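Local atomic coordinates of Glyco_hydro_cc domain-containing protein (Pseudomonas viridiflava, PDB entry 6UAV), a protein that probably hydrolyses internal beta-1,3-linkages of glucans, as an endo-beta-1,3-glucanase of glycoside hydrolase family 128, subgroup II. Residues S22-S26 against Y48-F52; K67-L71 against Q111-K115; I154-F159 against Y176-V182. All blocks are in the same frame, centred on the assembly; numbering follows the deposited sequence.

Contact 1. Residues S22-S26 against Y48-F52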
ATOM      1  N   SER A  22     -10.275  12.789   7.128  1.00 17.90           N
ATOM      2  CA  SER A  22      -9.962  12.164   8.432  1.00 18.02           C
ATOM      3  C   SER A  22     -11.212  11.666   9.133  1.00 18.52           C
ATOM      4  O   SER A  22     -11.054  10.892  10.066  1.00 18.90           O
ATOM      5  CB  SER A  22      -9.196  13.132   9.286  1.00 19.72           C
ATOM      6  OG  SER A  22     -10.030  14.201   9.603  1.00 21.36           O
ATOM      7  N   THR A  23     -12.402  11.998   8.641  1.00 18.64           N
ATOM      8  CA  THR A  23     -13.663  11.446   9.209  1.00 19.59           C
ATOM      9  C   THR A  23     -13.737   9.930   9.025  1.00 18.54           C
ATOM     10  O   THR A  23     -14.321   9.272   9.892  1.00 19.26           O
ATOM     11  CB  THR A  23     -14.890  12.156   8.643  1.00 21.91           C
ATOM     12  OG1 THR A  23     -14.887  11.855   7.249  1.00 22.65           O
ATOM     13  CG2 THR A  23     -14.828  13.635   8.972  1.00 23.18           C
ATOM     14  N   GLY A  24     -13.193   9.396   7.950  1.00 16.70           N
ATOM     15  CA  GLY A  24     -13.222   7.936   7.683  1.00 17.28           C
ATOM     16  C   GLY A  24     -11.853   7.289   7.440  1.00 17.07           C
ATOM     17  O   GLY A  24     -11.820   6.066   7.320  1.00 18.76           O
ATOM     18  N   MET A  25     -10.776   8.040   7.256  1.00 16.31           N
ATOM     19  CA  MET A  25      -9.459   7.517   6.841  1.00 16.53           C
ATOM     20  C   MET A  25      -8.565   7.463   8.076  1.00 15.05           C
ATOM     21  O   MET A  25      -8.446   8.538   8.723  1.00 15.03           O
ATOM     22  CB  MET A  25      -8.804   8.461   5.826  1.00 18.00           C
ATOM     23  CG  MET A  25      -7.446   8.003   5.390  1.00 18.96           C
ATOM     24  SD  MET A  25      -6.439   9.198   4.391  1.00 19.83           S
ATOM     25  CE  MET A  25      -5.856  10.307   5.670  1.00 20.48           C
ATOM     26  N   SER A  26      -7.935   6.323   8.367  1.00 13.61           N
ATOM     27  CA  SER A  26      -6.992   6.154   9.493  1.00 13.74           C
ATOM     28  C   SER A  26      -5.556   6.424   9.058  1.00 12.75           C
ATOM     29  O   SER A  26      -4.772   6.840   9.917  1.00 12.83           O
ATOM     30  CB  SER A  26      -7.185   4.814  10.079  1.00 14.96           C
ATOM     31  OG  SER A  26      -8.357   4.889  10.862  1.00 17.61           O
ATOM     32  N   TYR A  48      -6.046  15.211  13.558  1.00 16.27           N
ATOM     33  CA  TYR A  48      -6.907  14.522  12.573  1.00 15.76           C
ATOM     34  C   TYR A  48      -7.023  13.031  12.923  1.00 16.62           C
ATOM     35  O   TYR A  48      -7.817  12.327  12.269  1.00 15.95           O
ATOM     36  CB  TYR A  48      -6.311  14.686  11.172  1.00 14.64           C
ATOM     37  CG  TYR A  48      -6.134  16.120  10.765  1.00 14.72           C
ATOM     38  CD1 TYR A  48      -7.178  16.872  10.267  1.00 15.21           C
ATOM     39  CD2 TYR A  48      -4.904  16.719  10.782  1.00 14.61           C
ATOM     40  CE1 TYR A  48      -7.007  18.201   9.896  1.00 15.18           C
ATOM     41  CE2 TYR A  48      -4.701  18.038  10.448  1.00 14.88           C
ATOM     42  CZ  TYR A  48      -5.736  18.776   9.931  1.00 15.23           C
ATOM     43  OH  TYR A  48      -5.480  20.064   9.572  1.00 16.12           O
ATOM     44  N   ASN A  49      -6.249  12.526  13.889  1.00 17.40           N
ATOM     45  CA  ASN A  49      -6.247  11.071  14.200  1.00 19.07           C
ATOM     46  C   ASN A  49      -5.972  10.284  12.917  1.00 17.72           C
ATOM     47  O   ASN A  49      -6.669   9.310  12.579  1.00 17.47           O
ATOM     48  CB  ASN A  49      -7.530  10.681  14.919  1.00 22.45           C
ATOM     49  CG  ASN A  49      -7.444   9.264  15.446  1.00 25.86           C
ATOM     50  OD1 ASN A  49      -6.337   8.746  15.697  1.00 29.60           O
ATOM     51  ND2 ASN A  49      -8.610   8.662  15.639  1.00 27.82           N
ATOM     52  N   VAL A  50      -4.940  10.676  12.186  1.00 17.51           N
ATOM     53  CA  VAL A  50      -4.419   9.925  11.010  1.00 16.69           C
ATOM     54  C   VAL A  50      -2.950   9.624  11.272  1.00 18.15           C
ATOM     55  O   VAL A  50      -2.276  10.353  12.054  1.00 19.10           O
ATOM     56  CB  VAL A  50      -4.661  10.665   9.674  1.00 17.01           C
ATOM     57  CG1 VAL A  50      -6.142  10.883   9.424  1.00 17.08           C
ATOM     58  CG2 VAL A  50      -3.938  11.995   9.661  1.00 17.98           C
ATOM     59  N   ASP A  51      -2.480   8.504  10.732  1.00 16.15           N
ATOM     60  CA  ASP A  51      -1.029   8.190  10.791  1.00 16.67           C
ATOM     61  C   ASP A  51      -0.472   8.076   9.380  1.00 15.04           C
ATOM     62  O   ASP A  51      -1.167   7.679   8.472  1.00 14.17           O
ATOM     63  CB  ASP A  51      -0.719   7.005  11.692  1.00 19.08           C
ATOM     64  CG  ASP A  51      -1.253   5.678  11.232  1.00 21.82           C
ATOM     65  OD1 ASP A  51      -2.468   5.453  11.447  1.00 23.85           O
ATOM     66  OD2 ASP A  51      -0.448   4.879  10.663  1.00 22.78           O
ATOM     67  N   PHE A  52       0.779   8.463   9.216  1.00 13.62           N
ATOM     68  CA  PHE A  52       1.543   8.291   7.948  1.00 12.87           C
ATOM     69  C   PHE A  52       2.442   7.061   8.098  1.00 12.52           C
ATOM     70  O   PHE A  52       3.085   6.894   9.154  1.00 12.74           O
ATOM     71  CB  PHE A  52       2.441   9.498   7.694  1.00 12.65           C
ATOM     72  CG  PHE A  52       3.447   9.336   6.585  1.00 12.64           C
ATOM     73  CD1 PHE A  52       3.051   9.420   5.262  1.00 12.27           C
ATOM     74  CD2 PHE A  52       4.781   9.036   6.870  1.00 12.71           C
ATOM     75  CE1 PHE A  52       3.988   9.265   4.244  1.00 12.60           C
ATOM     76  CE2 PHE A  52       5.686   8.868   5.835  1.00 12.58           C
ATOM     77  CZ  PHE A  52       5.284   8.954   4.524  1.00 12.53           C
TER
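S26 and D51 make the one backbone hydrogen bond of this contact: D51 N gives its proton to S26 O at 2.9 Å, with an N-H...O angle of 159°. The same carbonyl takes a weaker CA-H...O contact from V50, whose CA lies 3.3 Å from S26 O. The carboxylate of D51 is also near, but as a second acceptor it makes no bond there; its OD1 forms a salt bridge with R222 instead, and S26 OG is held by S3 O.

The apolar part centres on V50. Its CG1, set anti to the carbonyl carbon (chi1 -60°), reaches 3.8 Å from S22 CB and 3.4 Å from M25 O. Unbranched M25 is extended through its first two torsions and bends at the third, which carries its terminal methyl to the compact valine, CE to CG1 3.8 Å.

At the outer end the one-carbon side chain of S22 allows the two segments to approach, its CB 3.4 Å from Y48 O. S22 OG, at the edge of the Y48 ring, has weak bonds to L18 O and S19 O of its own helix. K2 NZ, hydrogen-bonded to S22 O, M25 O and N49 O, ties both segments to the N-terminal residues. N49, with positive phi, follows helix 44-48. Two neighbouring alpha-to-beta connections thus run side by side at the N-terminal ends of TIM-barrel strands.

Contact 2. Residues K67-L71 against Q111-K115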
ATOM      1  N   LYS A  67      16.448   5.642   9.656  1.00 15.47           N
ATOM      2  CA  LYS A  67      16.528   5.187  11.059  1.00 16.62           C
ATOM      3  C   LYS A  67      16.294   6.355  11.998  1.00 16.48           C
ATOM      4  O   LYS A  67      15.566   6.216  12.994  1.00 16.71           O
ATOM      5  CB  LYS A  67      17.897   4.561  11.335  1.00 17.60           C
ATOM      6  CG  LYS A  67      18.046   3.175  10.751  1.00 19.09           C
ATOM      7  CD  LYS A  67      19.506   2.768  10.753  1.00 18.98           C
ATOM      8  CE  LYS A  67      19.710   1.474  10.000  1.00 19.86           C
ATOM      9  NZ  LYS A  67      21.091   0.971  10.170  1.00 20.18           N
ATOM     10  N   LEU A  68      16.926   7.473  11.699  1.00 17.04           N
ATOM     11  CA  LEU A  68      16.864   8.685  12.540  1.00 18.59           C
ATOM     12  C   LEU A  68      15.379   9.086  12.641  1.00 17.22           C
ATOM     13  O   LEU A  68      14.875   9.384  13.754  1.00 17.18           O
ATOM     14  CB  LEU A  68      17.752   9.735  11.851  1.00 20.84           C
ATOM     15  CG  LEU A  68      18.049  11.017  12.611  1.00 23.20           C
ATOM     16  CD1 LEU A  68      18.832  10.747  13.886  1.00 25.13           C
ATOM     17  CD2 LEU A  68      18.845  11.972  11.706  1.00 24.57           C
ATOM     18  N   TYR A  69      14.675   9.126  11.505  1.00 15.95           N
ATOM     19  CA  TYR A  69      13.237   9.489  11.473  1.00 15.64           C
ATOM     20  C   TYR A  69      12.403   8.480  12.273  1.00 14.91           C
ATOM     21  O   TYR A  69      11.612   8.874  13.169  1.00 14.88           O
ATOM     22  CB  TYR A  69      12.753   9.619  10.031  1.00 16.03           C
ATOM     23  CG  TYR A  69      11.270   9.851   9.868  1.00 16.40           C
ATOM     24  CD1 TYR A  69      10.685  11.064  10.182  1.00 17.29           C
ATOM     25  CD2 TYR A  69      10.447   8.868   9.364  1.00 17.03           C
ATOM     26  CE1 TYR A  69       9.320  11.280  10.064  1.00 17.68           C
ATOM     27  CE2 TYR A  69       9.087   9.071   9.214  1.00 16.87           C
ATOM     28  CZ  TYR A  69       8.511  10.278   9.552  1.00 18.03           C
ATOM     29  OH  TYR A  69       7.185  10.525   9.405  1.00 18.44           O
ATOM     30  N   LEU A  70      12.575   7.183  12.011  1.00 13.73           N
ATOM     31  CA  LEU A  70      11.740   6.191  12.714  1.00 12.96           C
ATOM     32  C   LEU A  70      12.003   6.259  14.217  1.00 13.28           C
ATOM     33  O   LEU A  70      11.023   6.220  14.988  1.00 13.50           O
ATOM     34  CB  LEU A  70      12.017   4.779  12.190  1.00 13.03           C
ATOM     35  CG  LEU A  70      11.606   4.489  10.755  1.00 12.63           C
ATOM     36  CD1 LEU A  70      12.074   3.110  10.305  1.00 12.87           C
ATOM     37  CD2 LEU A  70      10.092   4.550  10.614  1.00 12.86           C
ATOM     38  N   LEU A  71      13.242   6.361  14.657  1.00 13.10           N
ATOM     39  CA  LEU A  71      13.503   6.298  16.109  1.00 14.03           C
ATOM     40  C   LEU A  71      12.859   7.497  16.812  1.00 14.73           C
ATOM     41  O   LEU A  71      12.470   7.348  17.998  1.00 15.30           O
ATOM     42  CB  LEU A  71      15.008   6.266  16.311  1.00 14.49           C
ATOM     43  CG  LEU A  71      15.612   4.911  15.959  1.00 14.33           C
ATOM     44  CD1 LEU A  71      17.133   4.999  15.822  1.00 14.75           C
ATOM     45  CD2 LEU A  71      15.201   3.884  17.015  1.00 14.24           C
ATOM     46  N   GLN A 111      16.526  -2.367  14.783  1.00 13.85           N
ATOM     47  CA  GLN A 111      17.049  -1.139  15.414  1.00 14.93           C
ATOM     48  C   GLN A 111      15.904  -0.183  15.793  1.00 14.79           C
ATOM     49  O   GLN A 111      16.103   0.656  16.633  1.00 15.08           O
ATOM     50  CB  GLN A 111      18.021  -0.496  14.436  1.00 15.45           C
ATOM     51  CG  GLN A 111      19.335  -1.233  14.369  1.00 16.29           C
ATOM     52  CD  GLN A 111      20.249  -0.560  13.382  1.00 17.70           C
ATOM     53  OE1 GLN A 111      19.776   0.040  12.422  1.00 19.53           O
ATOM     54  NE2 GLN A 111      21.537  -0.713  13.585  1.00 20.99           N
ATOM     55  N   THR A 112      14.734  -0.334  15.199  1.00 14.20           N
ATOM     56  CA  THR A 112      13.621   0.633  15.389  1.00 14.47           C
ATOM     57  C   THR A 112      12.330  -0.037  15.878  1.00 15.18           C
ATOM     58  O   THR A 112      11.455   0.691  16.426  1.00 16.86           O
ATOM     59  CB  THR A 112      13.331   1.368  14.080  1.00 14.06           C
ATOM     60  OG1 THR A 112      12.659   0.480  13.186  1.00 13.52           O
ATOM     61  CG2 THR A 112      14.554   1.986  13.449  1.00 14.03           C
ATOM     62  N   GLY A 113      12.195  -1.341  15.690  1.00 14.98           N
ATOM     63  CA  GLY A 113      10.995  -2.086  16.115  1.00 15.07           C
ATOM     64  C   GLY A 113       9.915  -2.146  15.045  1.00 14.62           C
ATOM     65  O   GLY A 113       8.912  -2.873  15.255  1.00 14.99           O
ATOM     66  N   VAL A 114      10.089  -1.522  13.876  1.00 14.28           N
ATOM     67  CA  VAL A 114       8.996  -1.496  12.864  1.00 13.92           C
ATOM     68  C   VAL A 114       8.834  -2.897  12.272  1.00 13.61           C
ATOM     69  O   VAL A 114       9.856  -3.593  12.077  1.00 14.77           O
ATOM     70  CB  VAL A 114       9.250  -0.476  11.744  1.00 13.94           C
ATOM     71  CG1 VAL A 114       9.222   0.956  12.281  1.00 15.27           C
ATOM     72  CG2 VAL A 114      10.517  -0.741  10.946  1.00 13.96           C
ATOM     73  N   LYS A 115       7.611  -3.259  11.900  1.00 13.72           N
ATOM     74  CA  LYS A 115       7.322  -4.537  11.196  1.00 13.70           C
ATOM     75  C   LYS A 115       7.524  -4.243   9.716  1.00 12.51           C
ATOM     76  O   LYS A 115       7.287  -3.049   9.273  1.00 12.47           O
ATOM     77  CB  LYS A 115       5.896  -4.958  11.473  1.00 16.01           C
ATOM     78  CG  LYS A 115       5.557  -5.364  12.885  1.00 19.58           C
ATOM     79  CD  LYS A 115       6.360  -6.428  13.444  1.00 23.09           C
ATOM     80  CE  LYS A 115       5.940  -6.753  14.859  1.00 27.79           C
ATOM     81  NZ  LYS A 115       6.879  -7.731  15.450  1.00 32.13           N
TER
HETATM   82  O   HOH W   1      23.704   0.884  12.030  1.00 28.21           O
HETATM   83  O   HOH W   2      11.254   3.310  16.716  1.00 23.63           O
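With CG anti to the carbonyl carbon (chi1 -67°) and the chain straight beyond it, L70 sends both methyls towards the segment 111-115, while in T112 a chi1 of 74° puts OG1 between the backbone N and the carbonyl carbon and leaves CG2 anti to the latter. T112 CG2 lies 4.0 Å from L70 CB and equally far from L71 CG, so it sits against two successive leucines of the helix. Farther in, V114 meets L70 at about a right angle, CG1 to CD2 4.1 Å; branched aliphatic side chains suit this buried place. This packs helix 63-72 against the end of helix 95-112, two neighbouring outer helices of the TIM barrel, just where the chain turns through G113 into strand 115-121. The backbone there, with phi at 90°, favours glycine, which has no CB to meet the preceding carbonyl. T112 OG1 is hydrogen-bonded to I108 O and takes a weak bond from V114 N, 3.3 Å away. Towards solvent, long K67 bonds through NZ to Q107 OE1; its approach to Q111 OE1 is weak and that atom's position uncertain. A water accepts from Q111 NE2 at 3.1 Å and weakly from K67 NZ. L71 CD2 touches Q111 O at 3.4 Å.

Contact 3. Residues I154-F159 against Y176-V182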
ATOM      1  N   ILE A 154       9.275 -11.396   6.935  1.00 13.50           N
ATOM      2  CA  ILE A 154       8.107 -10.765   6.275  1.00 13.42           C
ATOM      3  C   ILE A 154       7.028 -10.760   7.329  1.00 13.38           C
ATOM      4  O   ILE A 154       6.561 -11.832   7.716  1.00 13.46           O
ATOM      5  CB  ILE A 154       7.682 -11.477   4.983  1.00 14.30           C
ATOM      6  CG1 ILE A 154       8.758 -11.422   3.881  1.00 14.80           C
ATOM      7  CG2 ILE A 154       6.380 -10.803   4.480  1.00 14.50           C
ATOM      8  CD1 ILE A 154       8.339 -12.187   2.645  1.00 15.35           C
ATOM      9  N   ASP A 155       6.693  -9.589   7.839  1.00 12.94           N
ATOM     10  CA  ASP A 155       5.616  -9.462   8.850  1.00 13.46           C
ATOM     11  C   ASP A 155       4.262  -9.469   8.117  1.00 13.24           C
ATOM     12  O   ASP A 155       3.329 -10.205   8.586  1.00 14.81           O
ATOM     13  CB  ASP A 155       5.880  -8.264   9.755  1.00 13.59           C
ATOM     14  CG  ASP A 155       7.167  -8.407  10.537  1.00 14.71           C
ATOM     15  OD1 ASP A 155       7.238  -9.369  11.412  1.00 15.85           O
ATOM     16  OD2 ASP A 155       8.142  -7.653  10.196  1.00 12.84           O
ATOM     17  N   TYR A 156       4.174  -8.748   7.005  1.00 12.93           N
ATOM     18  CA  TYR A 156       2.964  -8.707   6.142  1.00 11.94           C
ATOM     19  C   TYR A 156       3.475  -8.667   4.737  1.00 11.46           C
ATOM     20  O   TYR A 156       4.410  -7.895   4.516  1.00 10.77           O
ATOM     21  CB  TYR A 156       2.131  -7.426   6.338  1.00 12.07           C
ATOM     22  CG  TYR A 156       1.503  -7.361   7.690  1.00 13.53           C
ATOM     23  CD1 TYR A 156       2.225  -7.019   8.802  1.00 15.12           C
ATOM     24  CD2 TYR A 156       0.176  -7.714   7.841  1.00 14.33           C
ATOM     25  CE1 TYR A 156       1.634  -7.041  10.049  1.00 16.71           C
ATOM     26  CE2 TYR A 156      -0.422  -7.704   9.086  1.00 15.97           C
ATOM     27  CZ  TYR A 156       0.310  -7.355  10.185  1.00 16.90           C
ATOM     28  OH  TYR A 156      -0.331  -7.429  11.398  1.00 22.49           O
ATOM     29  N   LEU A 157       2.823  -9.373   3.834  1.00 10.90           N
ATOM     30  CA  LEU A 157       3.017  -9.115   2.393  1.00 10.90           C
ATOM     31  C   LEU A 157       2.177  -7.891   2.018  1.00 11.50           C
ATOM     32  O   LEU A 157       1.223  -7.543   2.731  1.00 10.89           O
ATOM     33  CB  LEU A 157       2.601 -10.323   1.570  1.00 11.55           C
ATOM     34  CG  LEU A 157       3.625 -11.468   1.561  1.00 12.04           C
ATOM     35  CD1 LEU A 157       3.002 -12.695   0.903  1.00 13.20           C
ATOM     36  CD2 LEU A 157       4.926 -11.069   0.830  1.00 12.50           C
ATOM     37  N   ALA A 158       2.502  -7.249   0.910  1.00 10.16           N
ATOM     38  CA  ALA A 158       1.678  -6.135   0.408  1.00 10.21           C
ATOM     39  C   ALA A 158       1.243  -6.508  -1.002  1.00 10.95           C
ATOM     40  O   ALA A 158       1.931  -7.266  -1.683  1.00 11.64           O
ATOM     41  CB  ALA A 158       2.328  -4.782   0.529  1.00 10.41           C
ATOM     42  N   PHE A 159       0.109  -5.953  -1.418  1.00 10.79           N
ATOM     43  CA  PHE A 159      -0.455  -6.286  -2.723  1.00 10.87           C
ATOM     44  C   PHE A 159      -1.143  -5.055  -3.295  1.00 10.50           C
ATOM     45  O   PHE A 159      -1.721  -4.272  -2.554  1.00 11.66           O
ATOM     46  CB  PHE A 159      -1.410  -7.468  -2.555  1.00 10.88           C
ATOM     47  CG  PHE A 159      -1.695  -8.130  -3.879  1.00 11.76           C
ATOM     48  CD1 PHE A 159      -0.664  -8.684  -4.602  1.00 12.20           C
ATOM     49  CD2 PHE A 159      -2.957  -8.165  -4.425  1.00 11.66           C
ATOM     50  CE1 PHE A 159      -0.879  -9.253  -5.846  1.00 12.84           C
ATOM     51  CE2 PHE A 159      -3.163  -8.733  -5.668  1.00 12.14           C
ATOM     52  CZ  PHE A 159      -2.127  -9.272  -6.370  1.00 12.43           C
ATOM     53  N   TYR A 176       1.887 -18.313   1.422  1.00 15.93           N
ATOM     54  CA  TYR A 176       3.096 -17.915   2.205  1.00 15.23           C
ATOM     55  C   TYR A 176       2.757 -17.895   3.699  1.00 15.25           C
ATOM     56  O   TYR A 176       3.680 -17.729   4.504  1.00 15.64           O
ATOM     57  CB  TYR A 176       3.683 -16.589   1.699  1.00 14.09           C
ATOM     58  CG  TYR A 176       4.128 -16.713   0.265  1.00 13.75           C
ATOM     59  CD1 TYR A 176       5.282 -17.417  -0.061  1.00 13.97           C
ATOM     60  CD2 TYR A 176       3.328 -16.286  -0.757  1.00 12.82           C
ATOM     61  CE1 TYR A 176       5.662 -17.612  -1.373  1.00 14.13           C
ATOM     62  CE2 TYR A 176       3.699 -16.446  -2.079  1.00 13.03           C
ATOM     63  CZ  TYR A 176       4.860 -17.127  -2.388  1.00 13.67           C
ATOM     64  OH  TYR A 176       5.201 -17.351  -3.683  1.00 14.87           O
ATOM     65  N   GLY A 177       1.481 -17.977   4.060  1.00 14.83           N
ATOM     66  CA  GLY A 177       1.068 -17.984   5.484  1.00 15.30           C
ATOM     67  C   GLY A 177       1.218 -16.596   6.108  1.00 15.25           C
ATOM     68  O   GLY A 177       1.325 -16.483   7.361  1.00 16.52           O
ATOM     69  N   LYS A 178       1.238 -15.548   5.287  1.00 14.78           N
ATOM     70  CA  LYS A 178       1.410 -14.162   5.738  1.00 14.90           C
ATOM     71  C   LYS A 178       0.133 -13.350   5.528  1.00 14.83           C
ATOM     72  O   LYS A 178      -0.557 -13.476   4.490  1.00 14.27           O
ATOM     73  CB  LYS A 178       2.485 -13.493   4.890  1.00 15.31           C
ATOM     74  CG  LYS A 178       3.869 -14.101   5.004  1.00 16.52           C
ATOM     75  CD  LYS A 178       4.392 -14.259   6.446  1.00 17.41           C
ATOM     76  CE  LYS A 178       5.806 -14.806   6.401  1.00 19.29           C
ATOM     77  NZ  LYS A 178       6.490 -14.633   7.693  1.00 20.32           N
ATOM     78  N   PRO A 179      -0.213 -12.495   6.514  1.00 14.14           N
ATOM     79  CA  PRO A 179      -1.275 -11.510   6.328  1.00 13.75           C
ATOM     80  C   PRO A 179      -0.795 -10.371   5.419  1.00 12.70           C
ATOM     81  O   PRO A 179       0.363 -10.312   4.998  1.00 12.11           O
ATOM     82  CB  PRO A 179      -1.575 -11.048   7.744  1.00 13.91           C
ATOM     83  CG  PRO A 179      -0.231 -11.133   8.388  1.00 14.95           C
ATOM     84  CD  PRO A 179       0.371 -12.425   7.864  1.00 14.98           C
ATOM     85  N   PHE A 180      -1.754  -9.545   4.993  1.00 12.74           N
ATOM     86  CA  PHE A 180      -1.566  -8.582   3.893  1.00 12.34           C
ATOM     87  C   PHE A 180      -1.884  -7.165   4.344  1.00 12.37           C
ATOM     88  O   PHE A 180      -2.791  -6.969   5.189  1.00 12.42           O
ATOM     89  CB  PHE A 180      -2.504  -8.856   2.731  1.00 13.10           C
ATOM     90  CG  PHE A 180      -2.370 -10.262   2.208  1.00 13.90           C
ATOM     91  CD1 PHE A 180      -1.355 -10.554   1.328  1.00 14.91           C
ATOM     92  CD2 PHE A 180      -3.328 -11.222   2.498  1.00 14.21           C
ATOM     93  CE1 PHE A 180      -1.226 -11.831   0.812  1.00 16.27           C
ATOM     94  CE2 PHE A 180      -3.219 -12.486   1.945  1.00 14.91           C
ATOM     95  CZ  PHE A 180      -2.162 -12.786   1.106  1.00 15.58           C
ATOM     96  N   TRP A 181      -1.253  -6.227   3.673  1.00 12.00           N
ATOM     97  CA  TRP A 181      -1.801  -4.878   3.457  1.00 12.11           C
ATOM     98  C   TRP A 181      -2.046  -4.746   1.953  1.00 11.89           C
ATOM     99  O   TRP A 181      -1.110  -5.017   1.134  1.00 11.44           O
ATOM    100  CB  TRP A 181      -0.808  -3.806   3.921  1.00 12.04           C
ATOM    101  CG  TRP A 181      -0.523  -3.702   5.393  1.00 12.15           C
ATOM    102  CD1 TRP A 181      -0.457  -4.655   6.373  1.00 13.00           C
ATOM    103  CD2 TRP A 181      -0.161  -2.461   6.025  1.00 12.47           C
ATOM    104  NE1 TRP A 181      -0.080  -4.094   7.571  1.00 12.83           N
ATOM    105  CE2 TRP A 181       0.119  -2.746   7.377  1.00 12.75           C
ATOM    106  CE3 TRP A 181      -0.098  -1.140   5.570  1.00 12.40           C
ATOM    107  CZ2 TRP A 181       0.485  -1.745   8.285  1.00 13.05           C
ATOM    108  CZ3 TRP A 181       0.276  -0.169   6.461  1.00 12.78           C
ATOM    109  CH2 TRP A 181       0.584  -0.473   7.793  1.00 12.79           C
ATOM    110  N   VAL A 182      -3.238  -4.295   1.555  1.00 11.81           N
ATOM    111  CA  VAL A 182      -3.509  -4.104   0.115  1.00 11.38           C
ATOM    112  C   VAL A 182      -3.326  -2.605  -0.119  1.00 11.43           C
ATOM    113  O   VAL A 182      -4.278  -1.847   0.135  1.00 11.18           O
ATOM    114  CB  VAL A 182      -4.915  -4.614  -0.237  1.00 11.86           C
ATOM    115  CG1 VAL A 182      -5.266  -4.237  -1.657  1.00 11.68           C
ATOM    116  CG2 VAL A 182      -5.068  -6.132  -0.024  1.00 12.62           C
TER
HETATM  117  O   HOH W   3       8.843 -13.497   8.966  1.00 21.13           O
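L157 and F180 lie side by side on the helix-covered face of two parallel strands, and here the contact is tightly packed. L157 N binds P179 O at 2.9 Å, W181 N binds L157 O at 3.0 Å, and F159 N binds W181 O at 3.0 Å. CA-H...O contacts, such as F180 CA to L157 O, fill in between. L157 CB lies 4.0 Å from F180 CD1, and its CD1 reaches Y176, so a buried leucine joins two aromatic rings. F159 and F180 continue this layer against L173 of helix 166-173. Strand 156-161, that helix and strand 180-185 form a beta-alpha-beta unit of the TIM barrel, the helix covering the outer face of the sheet. The other face carries A158 and W181: a small alanine beside a large indole whose ring meets W27, Y78 and F221 in the barrel interior. W181 turns the edge of its five-membered ring to the face of Y156, an edge-to-face pair with planes at 68° and NE1 over that face. P179 CG packs against the same tyrosine ring, 3.5 Å from CD2, at the partly exposed end of the strands. There the strand pairing gives way to side-chain bonds. K178 bends at chi2 (-52°), which swings its long chain back across I154 until NZ donates to I154 O at 2.8 Å in the carbonyl plane. A water accepts from both I154 N and K178 NZ, and the partly exposed Y176 has its OH held by D137.

Overall arrangement
Contact 3 is the most deeply placed of the three, pairing adjacent strands of the barrel through regular parallel backbone bonds with aromatics on both faces. Contact 1 reaches the same sheet but lies farther out, where turns lead into strands and one backbone bond is joined by lysine and arginine from elsewhere in the chain. Contact 2 is farthest from the centre: two helices meet through aliphatic side chains, with a polar, hydrated outer edge. The three follow one another along the chain, all within the catalytic TIM barrel. Strand 51-56 of contact 1 leads on to helix 63-72 of contact 2, and F52 packs on Y69; K115 of contact 2 packs on D155 of contact 3.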